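Local coordinates for protein acidocalcisomal pyrophosphatase (Trypanosoma cruzi, PDB 5CUV) that probably hydrolyses inorganic diphosphate (pyrophosphate) to phosphate, with magnesium as its cofactor, at residues F379-E384 and K388-K393; S85-T90 and E101-Y106; F71-E76 and K134-W139. One frame throughout, in Å; residues are numbered along the deposited sequence.

Contact 1 (F379-E384 and K388-K393)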
loop_
_atom_site.group_PDB
_atom_site.type_symbol
_atom_site.label_atom_id
_atom_site.label_comp_id
_atom_site.label_asym_id
_atom_site.label_seq_id
_atom_site.Cartn_x
_atom_site.Cartn_y
_atom_site.Cartn_z
ATOM N N PHE A 379 -35.402 -3.399 4.107
ATOM C CA PHE A 379 -34.637 -2.850 2.971
ATOM C C PHE A 379 -35.312 -3.148 1.620
ATOM O O PHE A 379 -35.935 -4.209 1.442
ATOM C CB PHE A 379 -33.233 -3.483 2.872
ATOM C CG PHE A 379 -32.437 -3.376 4.103
ATOM C CD1 PHE A 379 -32.747 -4.171 5.215
ATOM C CD2 PHE A 379 -31.474 -2.378 4.226
ATOM C CE1 PHE A 379 -32.116 -3.964 6.449
ATOM C CE2 PHE A 379 -30.826 -2.151 5.453
ATOM C CZ PHE A 379 -31.152 -2.949 6.576
ATOM N N VAL A 380 -35.142 -2.241 0.657
ATOM C CA VAL A 380 -35.634 -2.486 -0.684
ATOM C C VAL A 380 -34.606 -3.399 -1.324
ATOM O O VAL A 380 -33.568 -3.677 -0.706
ATOM C CB VAL A 380 -35.658 -1.253 -1.478
ATOM C CG1 VAL A 380 -36.699 -0.301 -0.874
ATOM C CG2 VAL A 380 -34.223 -0.681 -1.547
ATOM N N PHE A 381 -34.882 -3.890 -2.535
ATOM C CA PHE A 381 -33.967 -4.803 -3.245
ATOM C C PHE A 381 -33.431 -5.938 -2.420
ATOM O O PHE A 381 -32.279 -6.348 -2.589
ATOM C CB PHE A 381 -32.778 -4.059 -3.822
ATOM C CG PHE A 381 -33.147 -3.086 -4.875
ATOM C CD1 PHE A 381 -33.532 -1.820 -4.543
ATOM C CD2 PHE A 381 -33.180 -3.462 -6.181
ATOM C CE1 PHE A 381 -33.956 -0.931 -5.514
ATOM C CE2 PHE A 381 -33.595 -2.582 -7.166
ATOM C CZ PHE A 381 -33.986 -1.315 -6.822
ATOM N N ASN A 382 -34.258 -6.449 -1.522
ATOM C CA ASN A 382 -33.854 -7.584 -0.709
ATOM C C ASN A 382 -32.606 -7.336 0.106
ATOM O O ASN A 382 -31.823 -8.264 0.335
ATOM C CB ASN A 382 -33.653 -8.825 -1.599
ATOM C CG ASN A 382 -34.950 -9.231 -2.357
ATOM O OD1 ASN A 382 -35.252 -8.691 -3.448
ATOM N ND2 ASN A 382 -35.727 -10.160 -1.767
ATOM N N GLY A 383 -32.413 -6.091 0.551
ATOM C CA GLY A 383 -31.231 -5.793 1.343
ATOM C C GLY A 383 -29.887 -6.019 0.661
ATOM O O GLY A 383 -28.856 -6.012 1.334
ATOM N N GLU A 384 -29.868 -6.227 -0.657
ATOM C CA GLU A 384 -28.613 -6.437 -1.350
ATOM C C GLU A 384 -27.993 -5.096 -1.650
ATOM O O GLU A 384 -28.699 -4.090 -1.779
ATOM C CB GLU A 384 -28.822 -7.250 -2.618
ATOM C CG GLU A 384 -29.485 -6.559 -3.794
ATOM C CD GLU A 384 -30.413 -7.514 -4.662
ATOM O OE1 GLU A 384 -30.311 -8.788 -4.526
ATOM O OE2 GLU A 384 -31.239 -6.959 -5.476
ATOM N N LYS A 388 -22.074 0.373 -8.178
ATOM C CA LYS A 388 -21.828 1.788 -8.420
ATOM C C LYS A 388 -22.630 2.532 -9.493
ATOM O O LYS A 388 -22.950 3.723 -9.314
ATOM C CB LYS A 388 -20.338 2.042 -8.636
ATOM C CG LYS A 388 -19.845 1.727 -9.975
ATOM C CD LYS A 388 -18.313 1.801 -9.989
ATOM C CE LYS A 388 -17.673 1.174 -11.236
ATOM N NZ LYS A 388 -16.215 1.472 -11.243
ATOM N N SER A 389 -22.964 1.876 -10.594
ATOM C CA SER A 389 -23.734 2.566 -11.595
ATOM C C SER A 389 -25.069 2.892 -10.985
ATOM O O SER A 389 -25.547 4.024 -11.080
ATOM C CB SER A 389 -23.884 1.726 -12.849
ATOM O OG SER A 389 -22.590 1.524 -13.420
ATOM N N PHE A 390 -25.656 1.933 -10.307
ATOM C CA PHE A 390 -26.930 2.182 -9.654
ATOM C C PHE A 390 -26.853 3.320 -8.622
ATOM O O PHE A 390 -27.767 4.148 -8.502
ATOM C CB PHE A 390 -27.433 0.903 -8.963
ATOM C CG PHE A 390 -28.821 1.037 -8.404
ATOM C CD1 PHE A 390 -29.942 0.742 -9.190
ATOM C CD2 PHE A 390 -29.025 1.484 -7.102
ATOM C CE1 PHE A 390 -31.243 0.886 -8.684
ATOM C CE2 PHE A 390 -30.326 1.626 -6.596
ATOM C CZ PHE A 390 -31.429 1.324 -7.387
ATOM N N ALA A 391 -25.756 3.374 -7.877
ATOM C CA ALA A 391 -25.582 4.405 -6.850
ATOM C C ALA A 391 -25.445 5.834 -7.389
ATOM O O ALA A 391 -26.134 6.780 -6.966
ATOM C CB ALA A 391 -24.384 4.033 -5.962
HETATM N N MSE A 392 -24.649 6.001 -8.338
HETATM C CA MSE A 392 -24.397 7.168 -8.985
HETATM C C MSE A 392 -25.555 7.754 -9.644
HETATM O O MSE A 392 -25.612 8.876 -9.721
HETATM C CB MSE A 392 -23.289 6.811 -9.916
HETATM C CG MSE A 392 -21.887 6.530 -9.402
HETATM SE SE MSE A 392 -20.280 6.591 -10.407
HETATM C CE MSE A 392 -19.880 5.056 -11.084
ATOM N N LYS A 393 -26.480 6.961 -10.055
ATOM C CA LYS A 393 -27.756 7.335 -10.693
ATOM C C LYS A 393 -28.667 7.938 -9.617
ATOM O O LYS A 393 -29.350 8.920 -9.818
ATOM C CB LYS A 393 -28.442 6.115 -11.273
ATOM C CG LYS A 393 -28.933 6.237 -12.647
ATOM C CD LYS A 393 -28.916 4.829 -13.261
ATOM C CE LYS A 393 -27.543 4.461 -13.852
ATOM N NZ LYS A 393 -27.694 3.569 -15.023
#
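Phe381, the residue that reaches Phe390, is carried by a tight turn whose closing hydrogen bond runs from Gly383 N to Val380 O at 3.0 Å. A second bond follows one residue on, from Glu384 N to Phe381 O (3.1 Å). Phe381, Asn382 and Gly383 all have positive phi, so the chain coils through a short left-handed turn with the Phe381 ring projecting from it. Between the segments the contact is purely apolar. The two phenyl rings come from opposite directions and touch obliquely through their CZ corners, CZ of Phe381 lying 3.7 Å from CZ of Phe390. Their centroids are 5.2 Å apart and the planes stand at 71°, an oblique pairing. With CG anti to the backbone N (chi1 -173°), Phe390 extends its ring from the first turn of its helix, while Val380 CG2 lies in plane at the edge of the Phe381 ring. Lys386 adds a cation-pi contact to Phe390, and Asp387 OD1 accepts from Phe390 N. The loop of Phe381 and the start of helix 388-412 thus lean together over the mixed sheet, Phe381 resting on Trp329 of strand 326-335 and Phe390 on Ile318 of strand 310-323.

Contact 2 (S85-T90 and E101-Y106)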
loop_
_atom_site.group_PDB
_atom_site.type_symbol
_atom_site.label_atom_id
_atom_site.label_comp_id
_atom_site.label_asym_id
_atom_site.label_seq_id
_atom_site.Cartn_x
_atom_site.Cartn_y
_atom_site.Cartn_z
ATOM N N SER A 85 13.850 7.313 -52.385
ATOM C CA SER A 85 13.121 6.451 -53.306
ATOM C C SER A 85 11.674 6.331 -52.829
ATOM O O SER A 85 10.744 6.247 -53.627
ATOM C CB SER A 85 13.817 5.096 -53.382
ATOM O OG SER A 85 13.151 4.212 -54.255
ATOM N N ALA A 86 11.476 6.357 -51.520
ATOM C CA ALA A 86 10.118 6.266 -51.013
ATOM C C ALA A 86 9.325 7.405 -51.637
ATOM O O ALA A 86 8.277 7.179 -52.233
ATOM C CB ALA A 86 10.083 6.385 -49.476
ATOM N N PHE A 87 9.845 8.622 -51.491
ATOM C CA PHE A 87 9.201 9.822 -51.998
ATOM C C PHE A 87 9.117 9.812 -53.511
ATOM O O PHE A 87 8.331 10.540 -54.099
ATOM C CB PHE A 87 9.956 11.050 -51.508
ATOM C CG PHE A 87 9.435 11.614 -50.198
ATOM C CD1 PHE A 87 8.269 12.381 -50.167
ATOM C CD2 PHE A 87 10.117 11.383 -48.998
ATOM C CE1 PHE A 87 7.803 12.910 -48.966
ATOM C CE2 PHE A 87 9.665 11.898 -47.787
ATOM C CZ PHE A 87 8.514 12.662 -47.760
ATOM N N ASP A 88 9.921 8.952 -54.124
ATOM C CA ASP A 88 9.956 8.774 -55.584
ATOM C C ASP A 88 8.946 7.698 -56.000
ATOM O O ASP A 88 9.334 6.634 -56.534
ATOM C CB ASP A 88 11.361 8.338 -56.015
ATOM C CG ASP A 88 11.499 8.212 -57.506
ATOM O OD1 ASP A 88 10.558 8.641 -58.231
ATOM O OD2 ASP A 88 12.564 7.697 -57.934
ATOM N N VAL A 89 7.670 7.993 -55.732
ATOM C CA VAL A 89 6.529 7.097 -55.998
ATOM C C VAL A 89 6.373 6.668 -57.442
ATOM O O VAL A 89 6.022 5.534 -57.735
ATOM C CB VAL A 89 5.181 7.736 -55.569
ATOM C CG1 VAL A 89 5.100 9.191 -56.039
ATOM C CG2 VAL A 89 4.014 6.926 -56.176
ATOM N N THR A 90 6.602 7.616 -58.335
ATOM C CA THR A 90 6.537 7.389 -59.765
ATOM C C THR A 90 7.881 6.771 -60.164
ATOM O O THR A 90 8.176 6.643 -61.351
ATOM C CB THR A 90 6.422 8.718 -60.527
ATOM O OG1 THR A 90 5.484 9.582 -59.879
ATOM C CG2 THR A 90 5.973 8.468 -61.948
ATOM N N GLU A 101 11.240 19.454 -51.145
ATOM C CA GLU A 101 10.908 20.403 -50.085
ATOM C C GLU A 101 9.969 19.777 -49.037
ATOM O O GLU A 101 10.032 20.141 -47.860
ATOM C CB GLU A 101 10.271 21.656 -50.685
ATOM C CG GLU A 101 9.747 22.691 -49.684
ATOM C CD GLU A 101 8.904 23.812 -50.360
ATOM O OE1 GLU A 101 9.424 24.478 -51.307
ATOM O OE2 GLU A 101 7.724 24.021 -49.934
ATOM N N HIS A 102 9.083 18.866 -49.446
ATOM C CA HIS A 102 8.206 18.211 -48.470
ATOM C C HIS A 102 9.100 17.250 -47.701
ATOM O O HIS A 102 9.082 17.219 -46.463
ATOM C CB HIS A 102 7.105 17.391 -49.136
ATOM C CG HIS A 102 5.757 18.050 -49.144
ATOM N ND1 HIS A 102 5.479 19.182 -49.891
ATOM C CD2 HIS A 102 4.576 17.663 -48.596
ATOM C CE1 HIS A 102 4.187 19.455 -49.814
ATOM N NE2 HIS A 102 3.615 18.549 -49.036
HETATM N N MSE A 103 9.873 16.461 -48.458
HETATM C CA MSE A 103 10.816 15.515 -47.868
HETATM C C MSE A 103 11.647 16.225 -46.821
HETATM O O MSE A 103 11.798 15.707 -45.735
HETATM C CB MSE A 103 11.712 14.917 -48.951
HETATM C CG MSE A 103 12.723 13.912 -48.423
HETATM SE SE MSE A 103 13.672 12.949 -49.782
HETATM C CE MSE A 103 14.921 11.998 -48.628
ATOM N N CYS A 104 12.160 17.412 -47.118
ATOM C CA CYS A 104 12.954 18.094 -46.113
ATOM C C CYS A 104 12.189 18.413 -44.849
ATOM O O CYS A 104 12.718 18.261 -43.745
ATOM C CB CYS A 104 13.517 19.388 -46.672
ATOM S SG CYS A 104 15.028 19.177 -47.606
ATOM N N LYS A 105 10.941 18.860 -45.014
ATOM C CA LYS A 105 10.112 19.212 -43.879
ATOM C C LYS A 105 9.723 17.930 -43.203
ATOM O O LYS A 105 9.379 17.889 -42.018
ATOM C CB LYS A 105 8.886 20.021 -44.320
ATOM C CG LYS A 105 9.253 21.487 -44.697
ATOM C CD LYS A 105 8.028 22.402 -44.946
ATOM C CE LYS A 105 8.417 23.697 -45.733
ATOM N NZ LYS A 105 7.245 24.570 -46.120
ATOM N N TYR A 106 9.804 16.847 -43.937
ATOM C CA TYR A 106 9.456 15.612 -43.310
ATOM C C TYR A 106 10.623 15.166 -42.447
ATOM O O TYR A 106 10.397 14.613 -41.396
ATOM C CB TYR A 106 9.151 14.581 -44.366
ATOM C CG TYR A 106 8.764 13.231 -43.851
ATOM C CD1 TYR A 106 7.615 13.049 -43.069
ATOM C CD2 TYR A 106 9.483 12.108 -44.248
ATOM C CE1 TYR A 106 7.185 11.756 -42.716
ATOM C CE2 TYR A 106 9.087 10.824 -43.903
ATOM C CZ TYR A 106 7.938 10.646 -43.144
ATOM O OH TYR A 106 7.579 9.360 -42.851
#
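Phe87 of helix 73-87 and Met103 of helix 97-106 mark the nearest backbone approach, with their CA atoms 7.2 Å apart. The Phe87 ring points from helix 73-87 to helix 97-106 and carries most of the contact. Met103, a selenomethionine, covers one face: its CB lies 3.9 Å from the Phe87 ring centroid and only 15° off the normal, a CH-pi contact displaced a little toward the rim. With CG anti to the backbone N and the chain extended beyond it (chi2 171°), Met103 runs on over the ring; CG stays over the same face, above the CD2-CE2 side, 3.7 Å from Phe87 CD2. The selenium of Met103 lies obliquely to the Phe87 ring, 4.8 Å from its centroid, a Met-aromatic contact. Tyr106 meets the same phenyl at its edge. Phe87 CE2 comes to 3.5 Å from Tyr106 CD2 in an offset edge-to-face pair, the edge of Phe87 turned toward the face of Tyr106 and the planes at 78°. The hydroxyl of Tyr106 is hydrogen-bonded to Thr38 O, which anchors the far end of this ring, and Ser180 of the second subunit packs against Tyr106. Right after Phe87, Asp88 uses both carboxylate oxygens, OD1 to Leu92 N and OD2 to Gly93 N, to fold the following loop. An aromatic residue from the entering helix packed on the exiting helix, with an aspartate opening the loop between them, is consistent with an EF-hand-like unit.

Contact 3 (F71-E76 and K134-W139)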
loop_
_atom_site.group_PDB
_atom_site.type_symbol
_atom_site.label_atom_id
_atom_site.label_comp_id
_atom_site.label_asym_id
_atom_site.label_seq_id
_atom_site.Cartn_x
_atom_site.Cartn_y
_atom_site.Cartn_z
ATOM N N PHE A 71 25.903 5.800 -36.576
ATOM C CA PHE A 71 25.960 5.438 -37.962
ATOM C C PHE A 71 26.991 6.335 -38.594
ATOM O O PHE A 71 27.154 7.487 -38.192
ATOM C CB PHE A 71 24.587 5.625 -38.609
ATOM C CG PHE A 71 23.734 4.405 -38.551
ATOM C CD1 PHE A 71 23.934 3.437 -37.533
ATOM C CD2 PHE A 71 22.724 4.204 -39.492
ATOM C CE1 PHE A 71 23.119 2.270 -37.462
ATOM C CE2 PHE A 71 21.904 3.056 -39.436
ATOM C CZ PHE A 71 22.101 2.090 -38.419
ATOM N N THR A 72 27.724 5.791 -39.553
ATOM C CA THR A 72 28.720 6.577 -40.280
ATOM C C THR A 72 27.946 7.470 -41.249
ATOM O O THR A 72 26.719 7.421 -41.307
ATOM C CB THR A 72 29.646 5.668 -41.126
ATOM O OG1 THR A 72 28.854 4.967 -42.103
ATOM C CG2 THR A 72 30.359 4.635 -40.219
ATOM N N LEU A 73 28.657 8.289 -42.009
ATOM C CA LEU A 73 27.997 9.135 -42.982
ATOM C C LEU A 73 27.610 8.171 -44.100
ATOM O O LEU A 73 26.575 8.310 -44.737
ATOM C CB LEU A 73 28.957 10.196 -43.488
ATOM C CG LEU A 73 28.329 11.190 -44.468
ATOM C CD1 LEU A 73 27.117 11.888 -43.845
ATOM C CD2 LEU A 73 29.383 12.198 -44.860
ATOM N N SER A 74 28.445 7.167 -44.322
ATOM C CA SER A 74 28.148 6.186 -45.349
ATOM C C SER A 74 26.817 5.532 -45.019
ATOM O O SER A 74 25.969 5.371 -45.906
ATOM C CB SER A 74 29.242 5.115 -45.395
ATOM O OG SER A 74 28.707 3.827 -45.689
HETATM N N MSE A 75 26.631 5.164 -43.746
HETATM C CA MSE A 75 25.398 4.501 -43.344
HETATM C C MSE A 75 24.152 5.443 -43.421
HETATM O O MSE A 75 23.056 5.025 -43.841
HETATM C CB MSE A 75 25.561 3.957 -41.925
HETATM C CG MSE A 75 26.567 2.822 -41.819
HETATM SE SE MSE A 75 26.856 2.182 -40.035
HETATM C CE MSE A 75 25.152 1.268 -39.788
ATOM N N GLU A 76 24.300 6.709 -43.039
ATOM C CA GLU A 76 23.151 7.601 -43.151
ATOM C C GLU A 76 22.728 7.764 -44.634
ATOM O O GLU A 76 21.542 7.769 -44.950
ATOM C CB GLU A 76 23.507 8.930 -42.499
ATOM C CG GLU A 76 23.685 8.796 -40.979
ATOM C CD GLU A 76 24.070 10.118 -40.296
ATOM O OE1 GLU A 76 25.178 10.629 -40.598
ATOM O OE2 GLU A 76 23.263 10.645 -39.466
ATOM N N LYS A 134 22.682 14.707 -55.970
ATOM C CA LYS A 134 22.711 16.157 -55.850
ATOM C C LYS A 134 22.009 16.559 -54.576
ATOM O O LYS A 134 22.382 17.552 -53.954
ATOM C CB LYS A 134 22.039 16.847 -57.045
ATOM C CG LYS A 134 22.997 17.273 -58.170
ATOM C CD LYS A 134 24.337 17.904 -57.647
ATOM C CE LYS A 134 25.056 18.705 -58.753
ATOM N NZ LYS A 134 24.530 18.281 -60.090
ATOM N N PHE A 135 20.981 15.799 -54.195
ATOM C CA PHE A 135 20.258 16.106 -52.975
ATOM C C PHE A 135 21.191 15.877 -51.823
ATOM O O PHE A 135 21.523 16.805 -51.080
ATOM C CB PHE A 135 19.027 15.205 -52.823
ATOM C CG PHE A 135 18.344 15.316 -51.482
ATOM C CD1 PHE A 135 17.724 16.508 -51.091
ATOM C CD2 PHE A 135 18.379 14.235 -50.570
ATOM C CE1 PHE A 135 17.155 16.633 -49.809
ATOM C CE2 PHE A 135 17.811 14.351 -49.294
ATOM C CZ PHE A 135 17.202 15.550 -48.915
ATOM N N TRP A 136 21.640 14.629 -51.710
ATOM C CA TRP A 136 22.539 14.234 -50.635
ATOM C C TRP A 136 23.746 15.152 -50.543
ATOM O O TRP A 136 24.173 15.488 -49.469
ATOM C CB TRP A 136 22.956 12.762 -50.800
ATOM C CG TRP A 136 23.867 12.268 -49.711
ATOM C CD1 TRP A 136 25.140 11.814 -49.866
ATOM C CD2 TRP A 136 23.615 12.258 -48.289
ATOM N NE1 TRP A 136 25.708 11.524 -48.641
ATOM C CE2 TRP A 136 24.801 11.787 -47.656
ATOM C CE3 TRP A 136 22.513 12.602 -47.492
ATOM C CZ2 TRP A 136 24.918 11.652 -46.267
ATOM C CZ3 TRP A 136 22.626 12.468 -46.104
ATOM C CH2 TRP A 136 23.829 11.994 -45.505
ATOM N N ALA A 137 24.272 15.600 -51.670
ATOM C CA ALA A 137 25.435 16.497 -51.659
ATOM C C ALA A 137 25.073 17.824 -51.016
ATOM O O ALA A 137 25.851 18.428 -50.270
ATOM C CB ALA A 137 25.915 16.733 -53.066
ATOM N N TRP A 138 23.866 18.270 -51.305
ATOM C CA TRP A 138 23.393 19.539 -50.763
ATOM C C TRP A 138 23.123 19.454 -49.249
ATOM O O TRP A 138 23.472 20.375 -48.513
ATOM C CB TRP A 138 22.104 19.995 -51.493
ATOM C CG TRP A 138 21.480 21.211 -50.844
ATOM C CD1 TRP A 138 21.926 22.508 -50.914
ATOM C CD2 TRP A 138 20.371 21.220 -49.956
ATOM N NE1 TRP A 138 21.159 23.325 -50.118
ATOM C CE2 TRP A 138 20.194 22.559 -49.516
ATOM C CE3 TRP A 138 19.510 20.231 -49.474
ATOM C CZ2 TRP A 138 19.182 22.927 -48.616
ATOM C CZ3 TRP A 138 18.500 20.598 -48.568
ATOM C CH2 TRP A 138 18.347 21.933 -48.153
ATOM N N TRP A 139 22.473 18.358 -48.825
ATOM C CA TRP A 139 22.108 18.084 -47.420
ATOM C C TRP A 139 23.331 18.109 -46.493
ATOM O O TRP A 139 23.349 18.775 -45.457
ATOM C CB TRP A 139 21.453 16.701 -47.335
ATOM C CG TRP A 139 20.914 16.327 -45.967
ATOM C CD1 TRP A 139 21.551 15.599 -44.995
ATOM C CD2 TRP A 139 19.596 16.567 -45.482
ATOM N NE1 TRP A 139 20.706 15.363 -43.943
ATOM C CE2 TRP A 139 19.494 15.946 -44.218
ATOM C CE3 TRP A 139 18.480 17.236 -45.997
ATOM C CZ2 TRP A 139 18.302 15.974 -43.461
ATOM C CZ3 TRP A 139 17.313 17.259 -45.252
ATOM C CH2 TRP A 139 17.231 16.630 -43.998
#
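The indole of Trp136 is met by Leu73 at the rim of its six-membered ring, near the ring plane. Leu73 CD1 lies 3.3 Å from Trp136 CZ2 and 3.7 Å from Trp136 CH2, so one methyl branch does nearly all the touching. Glu76 approaches the same corner obliquely and more loosely, its CB 4.3 Å from Trp136 CH2. A second flat group lies on the far side of the helix start: the phenyl of Phe71 has the terminal CE of Met75, a selenomethionine, over the centre of one face. Trp136 holds CG anti to its own N (chi1 -179°), which extends the indole from helix 132-141 toward helix 73-87; the side chains of Trp136 and Leu73 then meet at a slant. The backbones stay well apart, with Glu76 CA and Trp136 CA 10.0 Å from each other. Thr72 is the N-cap of helix 73-87, its OG1 accepting from Met75 N at 2.8 Å with an N-H...O angle of 155°; together with the Glu76 N to Thr72 O bond this closes the first turn, from which Leu73 projects. Lys77 and Met80 extend the helix surface against Trp136, and Asn255 of the second subunit packs on both Trp136 and Glu76. The contact joins the first and last helices of two successive helix-loop-helix units whose loops pair through short antiparallel strands 95-96 and 129-130, as in a paired EF-hand-like domain.

How the contacts relate
Contacts 2 and 3 share helix 73-87 and one hydrophobic core, their centres 15 Å apart. Met103 CE touches Phe135 CE2 at 3.8 Å, and Cys104 SG reaches Trp139 CZ3 at 3.8 Å, so helix 97-106, besides meeting helix 73-87 in contact 2, also packs on helix 132-141 of contact 3. Contact 2 falls within the chain span that contact 3 brings together. Contact 1 is remote, about 61 Å from contact 2 and 69 Å from contact 3 between centres, across the centre of the chain in the pyrophosphatase part. There, strand 326-335 next to contact 1 carries the magnesium ligand Asp328, and the Phe390 side chain lies about 11 Å from that of malate-binding Asn222.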